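Local structure of hydrolase (Rhizobium meliloti, 5HOE) at residues Leu67-Thr72 and Ala80-Ser85; Gln131-Ala136 and Pro146-Val151. The protein acts as a carbohydrate acetylesterase of the SGNH (GDSL-like) hydrolase family, probably cleaving acetyl ester bonds on sugars, and assembles as an octamer. All coordinates share one frame; numbering follows the deposited sequence.

Contact 1 (Leu67-Thr72 and Ala80-Ser85). With PO4 (phosphate ion), chain E.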
loop_
_atom_site.group_PDB
_atom_site.type_symbol
_atom_site.label_atom_id
_atom_site.label_comp_id
_atom_site.label_asym_id
_atom_site.label_seq_id
_atom_site.Cartn_x
_atom_site.Cartn_y
_atom_site.Cartn_z
ATOM N N LEU A 67 -17.812 17.943 -11.161
ATOM C CA LEU A 67 -18.064 17.173 -9.950
ATOM C C LEU A 67 -17.940 18.080 -8.738
ATOM O O LEU A 67 -16.871 18.644 -8.481
ATOM C CB LEU A 67 -17.098 15.992 -9.850
ATOM C CG LEU A 67 -17.180 15.169 -8.570
ATOM C CD1 LEU A 67 -18.543 14.488 -8.454
ATOM C CD2 LEU A 67 -16.052 14.131 -8.557
ATOM N N SER A 68 -19.036 18.238 -7.999
ATOM C CA SER A 68 -18.992 19.048 -6.789
ATOM C C SER A 68 -17.894 18.561 -5.853
ATOM O O SER A 68 -17.673 17.357 -5.705
ATOM C CB SER A 68 -20.345 18.976 -6.087
ATOM O OG SER A 68 -21.340 19.571 -6.907
ATOM N N ALA A 69 -17.203 19.514 -5.227
ATOM C CA ALA A 69 -16.134 19.289 -4.244
ATOM C C ALA A 69 -14.824 18.771 -4.842
ATOM O O ALA A 69 -13.857 18.505 -4.087
ATOM C CB ALA A 69 -16.581 18.421 -3.060
ATOM N N ARG A 70 -14.724 18.679 -6.163
ATOM C CA ARG A 70 -13.505 18.181 -6.804
ATOM C C ARG A 70 -12.326 19.123 -6.610
ATOM O O ARG A 70 -12.452 20.353 -6.731
ATOM C CB ARG A 70 -13.740 17.975 -8.308
ATOM C CG ARG A 70 -12.499 17.526 -9.086
ATOM C CD ARG A 70 -12.827 17.305 -10.531
ATOM N NE ARG A 70 -13.286 15.958 -10.792
ATOM C CZ ARG A 70 -14.120 15.611 -11.770
ATOM N NH1 ARG A 70 -14.704 16.504 -12.567
ATOM N NH2 ARG A 70 -14.385 14.339 -11.949
ATOM N N THR A 71 -11.169 18.527 -6.313
ATOM C CA THR A 71 -9.887 19.220 -6.179
ATOM C C THR A 71 -9.020 18.998 -7.429
ATOM O O THR A 71 -9.271 18.104 -8.243
ATOM C CB THR A 71 -9.116 18.669 -4.984
ATOM O OG1 THR A 71 -8.678 17.323 -5.266
ATOM C CG2 THR A 71 -9.949 18.712 -3.709
ATOM N N THR A 72 -7.922 19.750 -7.534
ATOM C CA THR A 72 -6.983 19.483 -8.630
ATOM C C THR A 72 -6.340 18.089 -8.487
ATOM O O THR A 72 -6.391 17.253 -9.409
ATOM C CB THR A 72 -5.884 20.562 -8.721
ATOM O OG1 THR A 72 -5.047 20.539 -7.559
ATOM C CG2 THR A 72 -6.447 21.956 -8.949
ATOM N N ALA A 80 -13.855 9.553 -1.538
ATOM C CA ALA A 80 -12.850 9.029 -2.451
ATOM C C ALA A 80 -13.047 9.477 -3.902
ATOM O O ALA A 80 -12.234 9.116 -4.757
ATOM C CB ALA A 80 -12.853 7.498 -2.359
ATOM N N ARG A 81 -14.096 10.224 -4.216
ATOM C CA ARG A 81 -14.406 10.573 -5.598
ATOM C C ARG A 81 -13.752 11.869 -6.076
ATOM O O ARG A 81 -13.891 12.203 -7.261
ATOM C CB ARG A 81 -15.935 10.711 -5.752
ATOM C CG ARG A 81 -16.741 9.403 -5.527
ATOM C CD ARG A 81 -18.243 9.648 -5.478
ATOM N NE ARG A 81 -18.643 10.360 -4.258
ATOM C CZ ARG A 81 -19.902 10.577 -3.882
ATOM N NH1 ARG A 81 -20.919 10.111 -4.604
ATOM N NH2 ARG A 81 -20.142 11.251 -2.767
ATOM N N LEU A 82 -13.054 12.612 -5.199
ATOM C CA LEU A 82 -12.871 14.044 -5.403
ATOM C C LEU A 82 -11.511 14.467 -5.970
ATOM O O LEU A 82 -11.319 15.661 -6.233
ATOM C CB LEU A 82 -13.168 14.813 -4.109
ATOM C CG LEU A 82 -14.562 14.553 -3.541
ATOM C CD1 LEU A 82 -14.769 15.375 -2.264
ATOM C CD2 LEU A 82 -15.651 14.844 -4.555
ATOM N N ASN A 83 -10.566 13.556 -6.169
ATOM C CA ASN A 83 -9.269 13.930 -6.730
ATOM C C ASN A 83 -9.401 14.057 -8.250
ATOM O O ASN A 83 -9.604 13.068 -8.958
ATOM C CB ASN A 83 -8.233 12.875 -6.331
ATOM C CG ASN A 83 -6.822 13.235 -6.759
ATOM O OD1 ASN A 83 -6.601 13.843 -7.812
ATOM N ND2 ASN A 83 -5.853 12.827 -5.960
ATOM N N GLY A 84 -9.269 15.269 -8.766
ATOM C CA GLY A 84 -9.444 15.469 -10.197
ATOM C C GLY A 84 -8.435 14.694 -11.028
ATOM O O GLY A 84 -8.777 14.110 -12.070
ATOM N N SER A 85 -7.182 14.666 -10.570
ATOM C CA SER A 85 -6.105 14.036 -11.322
ATOM C C SER A 85 -6.238 12.507 -11.332
ATOM O O SER A 85 -5.611 11.849 -12.162
ATOM C CB SER A 85 -4.748 14.471 -10.754
ATOM O OG SER A 85 -4.488 13.821 -9.511
HETATM P P PO4 E . -17.787 23.081 -4.394
HETATM O O1 PO4 E . -17.166 22.393 -5.576
HETATM O O2 PO4 E . -17.266 24.491 -4.309
HETATM O O3 PO4 E . -19.292 23.050 -4.295
HETATM O O4 PO4 E . -17.485 22.340 -3.132
HETATM O O HOH W 1 -12.551 13.526 -9.364
#

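Contact 2 (Gln131-Ala136 and Pro146-Val151)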
loop_
_atom_site.group_PDB
_atom_site.type_symbol
_atom_site.label_atom_id
_atom_site.label_comp_id
_atom_site.label_asym_id
_atom_site.label_seq_id
_atom_site.Cartn_x
_atom_site.Cartn_y
_atom_site.Cartn_z
ATOM N N GLN A 131 -1.465 15.984 -17.889
ATOM C CA GLN A 131 -2.237 14.802 -18.264
ATOM C C GLN A 131 -2.912 15.000 -19.616
ATOM O O GLN A 131 -3.026 14.055 -20.397
ATOM C CB GLN A 131 -3.284 14.481 -17.190
ATOM C CG GLN A 131 -2.691 13.897 -15.933
ATOM C CD GLN A 131 -3.669 13.721 -14.814
ATOM O OE1 GLN A 131 -4.704 14.379 -14.768
ATOM N NE2 GLN A 131 -3.338 12.830 -13.884
ATOM N N VAL A 132 -3.365 16.216 -19.911
ATOM C CA VAL A 132 -3.929 16.470 -21.235
ATOM C C VAL A 132 -2.839 16.439 -22.298
ATOM O O VAL A 132 -2.990 15.815 -23.355
ATOM C CB VAL A 132 -4.709 17.797 -21.265
ATOM C CG1 VAL A 132 -5.302 17.995 -22.628
ATOM C CG2 VAL A 132 -5.786 17.816 -20.205
ATOM N N LEU A 133 -1.728 17.124 -22.044
ATOM C CA LEU A 133 -0.696 17.239 -23.065
ATOM C C LEU A 133 -0.053 15.902 -23.410
ATOM O O LEU A 133 0.500 15.764 -24.512
ATOM C CB LEU A 133 0.372 18.222 -22.608
ATOM C CG LEU A 133 -0.128 19.659 -22.430
ATOM C CD1 LEU A 133 0.994 20.546 -21.927
ATOM C CD2 LEU A 133 -0.698 20.212 -23.734
ATOM N N THR A 134 -0.115 14.920 -22.512
ATOM C CA THR A 134 0.504 13.627 -22.760
ATOM C C THR A 134 -0.503 12.554 -23.155
ATOM O O THR A 134 -0.123 11.381 -23.236
ATOM C CB THR A 134 1.317 13.157 -21.548
ATOM O OG1 THR A 134 0.451 12.943 -20.425
ATOM C CG2 THR A 134 2.386 14.182 -21.179
ATOM N N CYS A 135 -1.765 12.920 -23.420
ATOM C CA CYS A 135 -2.826 11.931 -23.594
ATOM C C CYS A 135 -2.987 11.433 -25.028
ATOM O O CYS A 135 -3.885 10.618 -25.280
ATOM C CB CYS A 135 -4.170 12.473 -23.080
ATOM S SG CYS A 135 -5.093 13.549 -24.219
ATOM N N ALA A 136 -2.140 11.872 -25.953
ATOM C CA ALA A 136 -2.287 11.499 -27.354
ATOM C C ALA A 136 -2.389 9.991 -27.487
ATOM O O ALA A 136 -1.665 9.242 -26.825
ATOM C CB ALA A 136 -1.087 12.000 -28.169
ATOM N N PRO A 146 -5.196 17.206 -27.235
ATOM C CA PRO A 146 -5.981 18.442 -27.301
ATOM C C PRO A 146 -5.163 19.643 -26.866
ATOM O O PRO A 146 -4.145 19.519 -26.184
ATOM C CB PRO A 146 -7.096 18.204 -26.267
ATOM C CG PRO A 146 -6.985 16.808 -25.824
ATOM C CD PRO A 146 -5.619 16.346 -26.118
ATOM N N LYS A 147 -5.658 20.825 -27.234
ATOM C CA LYS A 147 -5.218 22.054 -26.591
ATOM C C LYS A 147 -5.829 22.150 -25.188
ATOM O O LYS A 147 -6.760 21.408 -24.827
ATOM C CB LYS A 147 -5.621 23.265 -27.438
ATOM C CG LYS A 147 -4.903 23.330 -28.788
ATOM C CD LYS A 147 -5.384 24.492 -29.630
ATOM C CE LYS A 147 -4.443 24.745 -30.818
ATOM N NZ LYS A 147 -4.247 23.517 -31.632
ATOM N N VAL A 148 -5.307 23.084 -24.388
ATOM C CA VAL A 148 -5.715 23.250 -22.995
ATOM C C VAL A 148 -6.050 24.717 -22.750
ATOM O O VAL A 148 -5.271 25.610 -23.109
ATOM C CB VAL A 148 -4.625 22.792 -22.001
ATOM C CG1 VAL A 148 -5.090 23.000 -20.560
ATOM C CG2 VAL A 148 -4.292 21.333 -22.220
ATOM N N LEU A 149 -7.195 24.966 -22.112
ATOM C CA LEU A 149 -7.522 26.290 -21.594
ATOM C C LEU A 149 -7.617 26.178 -20.077
ATOM O O LEU A 149 -8.535 25.538 -19.557
ATOM C CB LEU A 149 -8.816 26.814 -22.199
ATOM C CG LEU A 149 -9.326 28.141 -21.634
ATOM C CD1 LEU A 149 -8.327 29.293 -21.839
ATOM C CD2 LEU A 149 -10.682 28.476 -22.240
ATOM N N VAL A 150 -6.657 26.791 -19.379
ATOM C CA VAL A 150 -6.673 26.879 -17.921
ATOM C C VAL A 150 -7.557 28.058 -17.532
ATOM O O VAL A 150 -7.358 29.177 -18.017
ATOM C CB VAL A 150 -5.243 27.076 -17.383
ATOM C CG1 VAL A 150 -5.252 27.334 -15.879
ATOM C CG2 VAL A 150 -4.373 25.859 -17.717
ATOM N N VAL A 151 -8.520 27.832 -16.646
ATOM C CA VAL A 151 -9.411 28.888 -16.168
ATOM C C VAL A 151 -9.197 29.057 -14.681
ATOM O O VAL A 151 -9.445 28.128 -13.899
ATOM C CB VAL A 151 -10.887 28.573 -16.466
ATOM C CG1 VAL A 151 -11.817 29.692 -15.982
ATOM C CG2 VAL A 151 -11.066 28.346 -17.961
#

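Contact 1 (Leu67-Thr72 and Ala80-Ser85)
Thr-71 and Asn-83 form a single beta bridge that ties the loop after strand 60-66 to the start of helix 84-95. Thr-71 N donates to Leu-82 O at 2.9 Å, nearly straight, with 169° at the hydrogen. Gly-84 N donates back to Thr-71 O from a position tilted 32° out of the carbonyl plane. Leu-82 O also receives a CA-H...O contact from Arg-70. Ser-85 N reaches Thr-72 O only weakly. Asn-83 is the N-cap of the helix. Its OD1 accepts from Ser-85 OG at 2.7 Å, from Thr-86 N and, weakly, from Ser-85 N. Thr-71 OG1 bonds to Leu-74 O.

Arg-70 bends at chi3 (-88°), which turns NE to an ordered water at 2.9 Å. That water donates to Arg-81 O at 2.8 Å and weakly to Asn-83 O. Arg-70 NH1 bonds to Gly-23 O, and Leu-67 CB lies over the centre of one guanidinium face. Against the type II turn of Leu-67 to Arg-70, Leu-82 spreads its two methyls. CD1 meets Ala-69 CB at 3.6 Å, and CD2 sits 3.4 Å from Ser-68 O. With an alanine in place of Leu-82, a gap would probably open beside the turn and the Ala-69 methyl would lose its contact with CD1.

On the turn, Ala-69 N donates at 2.9 Å to O1 of a phosphate, probably from the crystallisation liquor. His-209, Asn-108 and Ser-25 also bind this ion. The pattern resembles an SGNH oxyanion hole, so the bonds behind the turn probably help to keep the Ala-69 N-H directed at the bound anion.

Contact 2 (Gln131-Ala136 and Pro146-Val151)
The last turn of helix 118-133 approaches the start of parallel strand 147-152, with Val-132 and Pro-146 the nearest pair at 6.7 Å between CA atoms. This is the helix-to-strand half of a beta-alpha-beta crossover in the alpha/beta fold of SGNH hydrolases. The preceding strand, 100-104, lies beside 147-152 in the sheet.

The contact is apolar. Val-132 points toward the strand and is the main contact from the helix side. Its CG1, anti to the backbone N (chi1 -178°), touches Val-148 CG2 at 3.5 Å and Pro-146 CG at 3.8 Å. The Val-132 side chain runs at a slant to each of the other two. Leu-133 starts out away from the strand, but its CD2 swings back to Val-148 CG2 at 4.1 Å, the two side chains meeting at about a right angle. Val-148 CG2 therefore sits against two successive helix residues. Leu-92 of helix 84-95 packs on Val-132, and Val-191 covers both Leu-133 and Val-148.

Past the helix end, Cys-135 N still bonds to Val-132 O at 3.1 Å. The thiol sits at the rim of the proline ring, with Cys-135 SG 3.4 Å from Pro-146 CD.

Contact 1 and contact 2 follow each other along the chain, with centres about 18 Å apart. They meet at one point: Ser-85 O and Gln-131 NE2 are 3.0 Å apart, a probable hydrogen bond. Ser-85 is in the first turn of helix 84-95, and Gln-131 is near the end of helix 118-133. Helix 84-95 links the two sites further, since its Leu-92 packs on Val-132 and Cys-135. Only contact 1 binds the phosphate, which also meets Ser-25 and His-209, members of a probable Ser-His-Asp triad. Contact 2 holds a helix end against the central sheet and touches no other subunit. Contact 1 does, where Arg-81 NH2 bonds to Gly-138 O of the second subunit.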